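Local coordinates for protein HTLV-2 integrase catalytic core domain (Human T-cell leukemia virus 2, PDB 6QBT) that probably serves as the catalytic core of the integrase that inserts viral DNA into the host genome, binding magnesium at its active site, at residues A[29-42]-A[53-67]. Sequence-based numbering, arbitrary orientation.
Sequences WVDTFSGAVSVSCK and AFLQAISLLGKPLHI
In the RNase H-like core of this integrase, helix 47-61 packs against the hairpin formed by strands 22-31 and 37-42, and W29, S38 and S40 meet it through F54, A57 and Q56. CD1 of F54 sits over one face of the W29 indole, 3.6 Å from CE2, the two ring planes inclined at 32°. Within the helix, CD1 of I58 rests over the centre of the F54 ring. W29 also reaches strand 66-68, its CZ3 lying 3.8 Å from CG2 of I67, and W29 CD1 meets CB of A57. This is a beta-alpha-beta crossover: the chain leaves the edge strand, helix 53-61 runs at 145° to strand 37-42, and the sheet is entered again at 66-68, skipping over strands 22-31 and 9-19. Small side chains let the backbones close in, with the CA atoms of S38 and A57 5.0 Å apart; S38 CB is pressed to 3.4 Å from A57 CB. Further along, the S40 hydroxyl OG donates to OE1 of Q56, though the 2.4 Å length is implausibly short and its exact value doubtful. S40 OG is anti to its own carbonyl carbon (chi1 -61°), and this torsion also brings OG to 3.6 Å from A53 CB. A water accepts from both Q56 NE2 and K42 NZ, the latter also bonded to S52 OG. Toward the hairpin turn, L61 CD2 packs on A36 CB at 3.9 Å.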
loop_
_atom_site.group_PDB
_atom_site.type_symbol
_atom_site.label_atom_id
_atom_site.label_comp_id
_atom_site.label_asym_id
_atom_site.label_seq_id
_atom_site.Cartn_x
_atom_site.Cartn_y
_atom_site.Cartn_z
ATOM N N TRP A 29 -16.607 -5.241 0.265
ATOM C CA TRP A 29 -17.067 -4.603 -0.974
ATOM C C TRP A 29 -16.574 -5.455 -2.110
ATOM O O TRP A 29 -15.424 -5.911 -2.083
ATOM C CB TRP A 29 -16.477 -3.187 -1.140
ATOM C CG TRP A 29 -17.034 -2.250 -0.171
ATOM C CD1 TRP A 29 -16.492 -1.876 1.038
ATOM C CD2 TRP A 29 -18.255 -1.567 -0.296
ATOM N NE1 TRP A 29 -17.316 -0.976 1.659
ATOM C CE2 TRP A 29 -18.411 -0.770 0.860
ATOM C CE3 TRP A 29 -19.262 -1.556 -1.274
ATOM C CZ2 TRP A 29 -19.544 0.028 1.068
ATOM C CZ3 TRP A 29 -20.369 -0.752 -1.077
ATOM C CH2 TRP A 29 -20.498 0.039 0.079
ATOM N N VAL A 30 -17.418 -5.646 -3.115
ATOM C CA VAL A 30 -17.011 -6.463 -4.251
ATOM C C VAL A 30 -17.510 -5.855 -5.560
ATOM O O VAL A 30 -18.663 -5.426 -5.660
ATOM C CB VAL A 30 -17.390 -7.958 -4.040
ATOM C CG1 VAL A 30 -18.806 -8.087 -3.591
ATOM C CG2 VAL A 30 -17.114 -8.795 -5.277
ATOM N N ASP A 31 -16.602 -5.779 -6.538
ATOM C CA ASP A 31 -16.937 -5.245 -7.826
ATOM C C ASP A 31 -17.744 -6.285 -8.584
ATOM O O ASP A 31 -17.328 -7.438 -8.674
ATOM C CB ASP A 31 -15.674 -4.921 -8.579
ATOM C CG ASP A 31 -15.951 -4.168 -9.836
ATOM O OD1 ASP A 31 -16.321 -4.795 -10.842
ATOM O OD2 ASP A 31 -15.816 -2.943 -9.801
ATOM N N THR A 32 -18.884 -5.874 -9.133
ATOM C CA THR A 32 -19.810 -6.794 -9.809
ATOM C C THR A 32 -19.307 -7.238 -11.177
ATOM O O THR A 32 -19.867 -8.157 -11.730
ATOM C CB THR A 32 -21.209 -6.166 -10.021
ATOM O OG1 THR A 32 -21.073 -4.932 -10.728
ATOM C CG2 THR A 32 -21.903 -5.888 -8.709
ATOM N N PHE A 33 -18.311 -6.552 -11.739
ATOM C CA PHE A 33 -17.745 -6.900 -13.024
ATOM C C PHE A 33 -16.490 -7.779 -12.859
ATOM O O PHE A 33 -16.412 -8.829 -13.437
ATOM C CB PHE A 33 -17.442 -5.610 -13.860
ATOM C CG PHE A 33 -16.729 -5.888 -15.143
ATOM C CD1 PHE A 33 -17.451 -6.207 -16.314
ATOM C CD2 PHE A 33 -15.336 -5.887 -15.193
ATOM C CE1 PHE A 33 -16.787 -6.516 -17.500
ATOM C CE2 PHE A 33 -14.666 -6.204 -16.380
ATOM C CZ PHE A 33 -15.392 -6.516 -17.537
ATOM N N SER A 34 -15.491 -7.324 -12.108
ATOM C CA SER A 34 -14.221 -8.073 -11.946
ATOM C C SER A 34 -14.298 -9.198 -10.895
ATOM O O SER A 34 -13.497 -10.141 -10.921
ATOM C CB SER A 34 -13.108 -7.118 -11.539
ATOM O OG SER A 34 -13.383 -6.535 -10.265
ATOM N N GLY A 35 -15.243 -9.066 -9.955
ATOM C CA GLY A 35 -15.266 -9.878 -8.739
ATOM C C GLY A 35 -14.219 -9.481 -7.709
ATOM O O GLY A 35 -14.115 -10.141 -6.685
ATOM N N ALA A 36 -13.471 -8.408 -7.960
ATOM C CA ALA A 36 -12.430 -7.969 -7.040
ATOM C C ALA A 36 -13.010 -7.484 -5.715
ATOM O O ALA A 36 -14.094 -6.894 -5.676
ATOM C CB ALA A 36 -11.577 -6.872 -7.672
ATOM N N VAL A 37 -12.254 -7.722 -4.640
ATOM C CA VAL A 37 -12.770 -7.623 -3.287
ATOM C C VAL A 37 -11.972 -6.684 -2.438
ATOM O O VAL A 37 -10.761 -6.690 -2.515
ATOM C CB VAL A 37 -12.664 -8.991 -2.546
ATOM C CG1 VAL A 37 -13.464 -8.968 -1.263
ATOM C CG2 VAL A 37 -13.160 -10.105 -3.446
ATOM N N SER A 38 -12.667 -5.980 -1.549
ATOM C CA SER A 38 -12.073 -5.412 -0.340
ATOM C C SER A 38 -12.775 -5.938 0.914
ATOM O O SER A 38 -13.995 -6.066 0.941
ATOM C CB SER A 38 -12.206 -3.901 -0.336
ATOM O OG SER A 38 -11.574 -3.349 0.806
ATOM N N VAL A 39 -12.011 -6.184 1.968
ATOM C CA VAL A 39 -12.595 -6.541 3.235
ATOM C C VAL A 39 -11.811 -5.847 4.307
ATOM O O VAL A 39 -10.594 -5.864 4.258
ATOM C CB VAL A 39 -12.621 -8.088 3.469
ATOM C CG1 VAL A 39 -11.358 -8.750 2.968
ATOM C CG2 VAL A 39 -12.835 -8.451 4.947
ATOM N N SER A 40 -12.519 -5.259 5.275
ATOM C CA SER A 40 -11.913 -4.653 6.438
ATOM C C SER A 40 -12.502 -5.289 7.664
ATOM O O SER A 40 -13.733 -5.372 7.789
ATOM C CB SER A 40 -12.232 -3.176 6.488
ATOM O OG SER A 40 -11.717 -2.544 5.352
ATOM N N CYS A 41 -11.629 -5.725 8.571
ATOM C CA CYS A 41 -12.044 -6.284 9.829
ATOM C C CYS A 41 -12.169 -5.118 10.831
ATOM O O CYS A 41 -11.227 -4.385 11.064
ATOM C CB CYS A 41 -11.051 -7.334 10.305
ATOM S SG CYS A 41 -11.606 -8.197 11.803
ATOM N N LYS A 42 -13.359 -4.942 11.376
ATOM C CA LYS A 42 -13.660 -3.886 12.307
ATOM C C LYS A 42 -14.340 -4.537 13.492
ATOM O O LYS A 42 -14.901 -5.619 13.361
ATOM C CB LYS A 42 -14.631 -2.868 11.676
ATOM C CG LYS A 42 -14.153 -2.166 10.414
ATOM C CD LYS A 42 -12.958 -1.267 10.706
ATOM C CE LYS A 42 -12.608 -0.412 9.492
ATOM N NZ LYS A 42 -11.429 0.474 9.740
ATOM N N ALA A 53 -13.966 1.705 6.170
ATOM C CA ALA A 53 -13.791 0.508 5.317
ATOM C C ALA A 53 -13.993 0.852 3.859
ATOM O O ALA A 53 -13.390 0.247 2.987
ATOM C CB ALA A 53 -14.764 -0.596 5.700
ATOM N N PHE A 54 -14.880 1.799 3.599
ATOM C CA PHE A 54 -15.182 2.191 2.241
ATOM C C PHE A 54 -13.986 2.907 1.612
ATOM O O PHE A 54 -13.644 2.650 0.454
ATOM C CB PHE A 54 -16.459 3.038 2.225
ATOM C CG PHE A 54 -17.022 3.318 0.860
ATOM C CD1 PHE A 54 -16.967 2.383 -0.180
ATOM C CD2 PHE A 54 -17.691 4.522 0.631
ATOM C CE1 PHE A 54 -17.532 2.663 -1.418
ATOM C CE2 PHE A 54 -18.249 4.811 -0.611
ATOM C CZ PHE A 54 -18.172 3.883 -1.635
ATOM N N LEU A 55 -13.334 3.768 2.385
ATOM C CA LEU A 55 -12.042 4.366 1.977
ATOM C C LEU A 55 -10.928 3.329 1.787
ATOM O O LEU A 55 -10.158 3.465 0.858
ATOM C CB LEU A 55 -11.562 5.439 2.954
ATOM C CG LEU A 55 -12.440 6.702 2.973
ATOM C CD1 LEU A 55 -12.201 7.540 4.232
ATOM C CD2 LEU A 55 -12.216 7.540 1.727
ATOM N N GLN A 56 -10.823 2.331 2.667
ATOM C CA GLN A 56 -9.862 1.254 2.449
ATOM C C GLN A 56 -10.117 0.575 1.103
ATOM O O GLN A 56 -9.202 0.412 0.308
ATOM C CB GLN A 56 -9.885 0.249 3.585
ATOM C CG GLN A 56 -9.211 0.815 4.821
ATOM C CD GLN A 56 -9.483 0.048 6.114
ATOM O OE1 GLN A 56 -10.450 -0.717 6.233
ATOM N NE2 GLN A 56 -8.626 0.274 7.097
ATOM N N ALA A 57 -11.367 0.212 0.852
ATOM C CA ALA A 57 -11.780 -0.392 -0.422
ATOM C C ALA A 57 -11.428 0.444 -1.669
ATOM O O ALA A 57 -10.911 -0.074 -2.682
ATOM C CB ALA A 57 -13.277 -0.643 -0.384
ATOM N N ILE A 58 -11.738 1.730 -1.592
ATOM C CA ILE A 58 -11.440 2.651 -2.667
ATOM C C ILE A 58 -9.936 2.792 -2.857
ATOM O O ILE A 58 -9.473 2.769 -3.993
ATOM C CB ILE A 58 -12.137 3.998 -2.442
ATOM C CG1 ILE A 58 -13.654 3.808 -2.661
ATOM C CG2 ILE A 58 -11.575 5.068 -3.366
ATOM C CD1 ILE A 58 -14.519 4.920 -2.083
ATOM N N SER A 59 -9.155 2.850 -1.782
ATOM C CA SER A 59 -7.695 2.891 -1.963
ATOM C C SER A 59 -7.139 1.666 -2.687
ATOM O O SER A 59 -6.145 1.750 -3.369
ATOM C CB SER A 59 -6.963 3.035 -0.639
ATOM O OG SER A 59 -7.148 1.883 0.163
ATOM N N LEU A 60 -7.772 0.526 -2.493
ATOM C CA LEU A 60 -7.308 -0.717 -3.067
ATOM C C LEU A 60 -7.864 -0.935 -4.472
ATOM O O LEU A 60 -7.146 -1.429 -5.338
ATOM C CB LEU A 60 -7.729 -1.850 -2.142
ATOM C CG LEU A 60 -7.305 -3.243 -2.557
ATOM C CD1 LEU A 60 -5.809 -3.442 -2.331
ATOM C CD2 LEU A 60 -8.166 -4.255 -1.788
ATOM N N LEU A 61 -9.131 -0.574 -4.688
ATOM C CA LEU A 61 -9.848 -0.859 -5.939
ATOM C C LEU A 61 -10.105 0.315 -6.903
ATOM O O LEU A 61 -10.381 0.072 -8.053
ATOM C CB LEU A 61 -11.194 -1.483 -5.599
ATOM C CG LEU A 61 -11.175 -2.772 -4.766
ATOM C CD1 LEU A 61 -12.610 -3.230 -4.485
ATOM C CD2 LEU A 61 -10.396 -3.883 -5.460
ATOM N N GLY A 62 -10.015 1.555 -6.425
ATOM C CA GLY A 62 -10.383 2.754 -7.177
ATOM C C GLY A 62 -11.772 3.183 -6.775
ATOM O O GLY A 62 -12.482 2.464 -6.068
ATOM N N LYS A 63 -12.183 4.351 -7.238
ATOM C CA LYS A 63 -13.483 4.928 -6.868
ATOM C C LYS A 63 -14.622 4.366 -7.730
ATOM O O LYS A 63 -14.559 4.477 -8.940
ATOM C CB LYS A 63 -13.399 6.436 -7.042
ATOM C CG LYS A 63 -14.648 7.216 -6.666
ATOM C CD LYS A 63 -14.433 8.704 -6.882
ATOM C CE LYS A 63 -15.607 9.488 -6.374
ATOM N NZ LYS A 63 -15.430 10.936 -6.663
ATOM N N PRO A 64 -15.668 3.772 -7.120
ATOM C CA PRO A 64 -16.795 3.282 -7.928
ATOM C C PRO A 64 -17.757 4.390 -8.340
ATOM O O PRO A 64 -17.867 5.411 -7.635
ATOM C CB PRO A 64 -17.514 2.326 -6.969
ATOM C CG PRO A 64 -17.257 2.891 -5.627
ATOM C CD PRO A 64 -15.903 3.538 -5.686
ATOM N N LEU A 65 -18.450 4.186 -9.458
ATOM C CA LEU A 65 -19.525 5.086 -9.870
ATOM C C LEU A 65 -20.799 4.873 -9.033
ATOM O O LEU A 65 -21.485 5.820 -8.695
ATOM C CB LEU A 65 -19.863 4.891 -11.352
ATOM C CG LEU A 65 -18.731 5.176 -12.348
ATOM C CD1 LEU A 65 -19.178 4.753 -13.745
ATOM C CD2 LEU A 65 -18.284 6.649 -12.335
ATOM N N HIS A 66 -21.088 3.619 -8.704
ATOM C CA HIS A 66 -22.372 3.216 -8.151
ATOM C C HIS A 66 -22.107 2.110 -7.132
ATOM O O HIS A 66 -21.386 1.155 -7.424
ATOM C CB HIS A 66 -23.264 2.699 -9.303
ATOM C CG HIS A 66 -24.671 2.348 -8.914
ATOM N ND1 HIS A 66 -25.627 2.026 -9.853
ATOM C CD2 HIS A 66 -25.286 2.245 -7.713
ATOM C CE1 HIS A 66 -26.771 1.752 -9.250
ATOM N NE2 HIS A 66 -26.590 1.881 -7.949
ATOM N N ILE A 67 -22.668 2.268 -5.940
ATOM C CA ILE A 67 -22.689 1.209 -4.919
ATOM C C ILE A 67 -24.121 0.768 -4.553
ATOM O O ILE A 67 -25.038 1.586 -4.498
ATOM C CB ILE A 67 -21.926 1.618 -3.648
ATOM C CG1 ILE A 67 -22.425 2.968 -3.135
ATOM C CG2 ILE A 67 -20.442 1.665 -3.947
ATOM C CD1 ILE A 67 -22.200 3.204 -1.657
HETATM O O HOH W 1 -9.562 -1.935 9.337
#